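Local coordinates for protein scyllo-inositol 2-dehydrogenase (NADP(+)) IolW (Bacillus subtilis subsp. subtilis, PDB 3GDO) that catalyses the reversible NADPH-dependent reduction of scyllo-inosose to scyllo-inositol and cannot use NADH in place of NADPH, at residues A198-Q203 and F213-D218. Residues are numbered along the deposited sequence; the frame is centred on the assembly and turned at random.
Sequences ANVMAQ and FHLTLD
Asn-199 and His-214 form a hydrogen-bonded pair of an antiparallel beta hairpin. The hairpin belongs to the large mixed sheet of the C-terminal alpha/beta domain of this Gfo/Idh/MocA oxidoreductase. Residues 198-201 and 213-218 of its two strands run antiparallel, at 162° between their directions.

Two backbone hydrogen bonds close the pair. Asn-199 N donates to His-214 O at 3.0 Å. His-214 N donates to Asn-199 O at 2.9 Å. Each acceptor also takes a CA-H...O contact: His-214 O lies 3.2 Å from Ala-198 CA, and Asn-199 O lies 3.3 Å from Phe-213 CA. Both oxygens are thus approached by an N-H and a C-H from the facing strand.

The side chains of Asn-199 and His-214 share one face of the sheet, which meets the second subunit. There the His-214 ring meets the ring of His-214 of the second subunit, and Asn-199 packs on Gln-223 of the second subunit.

Ala-198, Val-200, Phe-213 and Leu-215 share the other face, under helices 174-190 and 323-342. The non-hydrogen-bonded pairs here are Ala-198 with Leu-215 and Val-200 with Phe-213. The side chain of Leu-215 leans toward strand 195-201, with CG 3.8 Å from Ala-198 CB. The Phe-213 ring leads away from strand 195-201, so its CB does the touching. Val-200 has CG1 opposite its backbone N (chi1 177°), which puts CG2 opposite the carbonyl carbon. That CG2 methyl meets two neighbours, Phe-213 CB at 4.2 Å and Leu-215 CD1 at 4.2 Å.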
loop_
_atom_site.group_PDB
_atom_site.type_symbol
_atom_site.label_atom_id
_atom_site.label_comp_id
_atom_site.label_asym_id
_atom_site.label_seq_id
_atom_site.Cartn_x
_atom_site.Cartn_y
_atom_site.Cartn_z
ATOM N N ALA B 198 -3.966 9.403 8.861
ATOM C CA ALA B 198 -2.834 9.755 7.990
ATOM C C ALA B 198 -1.523 9.894 8.732
ATOM O O ALA B 198 -1.493 10.235 9.915
ATOM C CB ALA B 198 -3.150 11.056 7.222
ATOM N N ASN B 199 -0.437 9.662 7.992
ATOM C CA ASN B 199 0.894 10.025 8.424
ATOM C C ASN B 199 1.468 10.938 7.342
ATOM O O ASN B 199 1.496 10.596 6.142
ATOM C CB ASN B 199 1.752 8.770 8.663
ATOM C CG ASN B 199 3.149 9.098 9.198
ATOM O OD1 ASN B 199 3.316 10.008 10.029
ATOM N ND2 ASN B 199 4.167 8.374 8.706
ATOM N N VAL B 200 1.901 12.122 7.749
ATOM C CA VAL B 200 2.397 13.100 6.792
ATOM C C VAL B 200 3.732 13.590 7.390
ATOM O O VAL B 200 3.768 14.049 8.541
ATOM C CB VAL B 200 1.327 14.231 6.559
ATOM C CG1 VAL B 200 1.804 15.295 5.633
ATOM C CG2 VAL B 200 0.003 13.633 5.996
ATOM N N MET B 201 4.817 13.424 6.639
ATOM C CA MET B 201 6.153 13.678 7.163
ATOM C C MET B 201 7.145 14.054 6.083
ATOM O O MET B 201 6.859 14.028 4.863
ATOM C CB MET B 201 6.700 12.480 8.002
ATOM C CG MET B 201 7.167 11.199 7.196
ATOM S SD MET B 201 7.884 9.775 8.141
ATOM C CE MET B 201 6.853 9.625 9.507
ATOM N N ALA B 202 8.326 14.407 6.584
ATOM C CA ALA B 202 9.545 14.628 5.815
ATOM C C ALA B 202 10.510 13.469 6.124
ATOM O O ALA B 202 11.089 13.395 7.202
ATOM C CB ALA B 202 10.148 15.950 6.212
ATOM N N GLN B 203 10.650 12.553 5.176
ATOM C CA GLN B 203 11.664 11.518 5.236
ATOM C C GLN B 203 13.087 11.970 4.943
ATOM O O GLN B 203 14.034 11.414 5.486
ATOM C CB GLN B 203 11.329 10.408 4.250
ATOM C CG GLN B 203 10.693 9.244 4.914
ATOM C CD GLN B 203 10.295 8.154 3.945
ATOM O OE1 GLN B 203 10.150 8.376 2.730
ATOM N NE2 GLN B 203 10.103 6.966 4.487
ATOM N N PHE B 213 3.578 10.990 2.383
ATOM C CA PHE B 213 2.240 10.906 2.957
ATOM C C PHE B 213 1.663 9.527 2.720
ATOM O O PHE B 213 1.882 8.880 1.657
ATOM C CB PHE B 213 1.300 12.006 2.379
ATOM C CG PHE B 213 1.060 11.874 0.900
ATOM C CD1 PHE B 213 0.077 11.000 0.407
ATOM C CD2 PHE B 213 1.823 12.585 -0.004
ATOM C CE1 PHE B 213 -0.113 10.848 -0.957
ATOM C CE2 PHE B 213 1.655 12.421 -1.360
ATOM C CZ PHE B 213 0.659 11.569 -1.842
ATOM N N HIS B 214 0.898 9.102 3.702
ATOM C CA HIS B 214 0.126 7.886 3.613
ATOM C C HIS B 214 -1.272 8.171 4.209
ATOM O O HIS B 214 -1.402 8.413 5.409
ATOM C CB HIS B 214 0.817 6.781 4.433
ATOM C CG HIS B 214 0.252 5.439 4.155
ATOM N ND1 HIS B 214 -0.952 5.010 4.695
ATOM C CD2 HIS B 214 0.659 4.466 3.298
ATOM C CE1 HIS B 214 -1.226 3.803 4.220
ATOM N NE2 HIS B 214 -0.274 3.458 3.362
ATOM N N LEU B 215 -2.303 8.174 3.390
ATOM C CA LEU B 215 -3.642 8.488 3.893
ATOM C C LEU B 215 -4.579 7.306 3.736
ATOM O O LEU B 215 -4.559 6.633 2.704
ATOM C CB LEU B 215 -4.246 9.665 3.094
ATOM C CG LEU B 215 -4.001 11.121 3.476
ATOM C CD1 LEU B 215 -2.503 11.469 3.452
ATOM C CD2 LEU B 215 -4.760 11.988 2.470
ATOM N N THR B 216 -5.400 7.070 4.746
ATOM C CA THR B 216 -6.505 6.131 4.624
ATOM C C THR B 216 -7.826 6.914 4.689
ATOM O O THR B 216 -8.103 7.603 5.709
ATOM C CB THR B 216 -6.488 5.061 5.758
ATOM O OG1 THR B 216 -5.252 4.319 5.711
ATOM C CG2 THR B 216 -7.690 4.108 5.636
ATOM N N LEU B 217 -8.606 6.821 3.626
ATOM C CA LEU B 217 -9.989 7.359 3.609
ATOM C C LEU B 217 -11.019 6.266 3.859
ATOM O O LEU B 217 -11.137 5.293 3.083
ATOM C CB LEU B 217 -10.304 8.120 2.315
ATOM C CG LEU B 217 -9.733 9.535 2.134
ATOM C CD1 LEU B 217 -8.222 9.618 2.267
ATOM C CD2 LEU B 217 -10.142 10.122 0.759
ATOM N N ASP B 218 -11.729 6.435 4.978
ATOM C CA ASP B 218 -12.582 5.401 5.517
ATOM C C ASP B 218 -13.971 5.547 4.898
ATOM O O ASP B 218 -14.680 6.521 5.173
ATOM C CB ASP B 218 -12.619 5.512 7.065
ATOM C CG ASP B 218 -13.555 4.470 7.739
ATOM O OD1 ASP B 218 -14.067 3.533 7.077
ATOM O OD2 ASP B 218 -13.775 4.613 8.965
#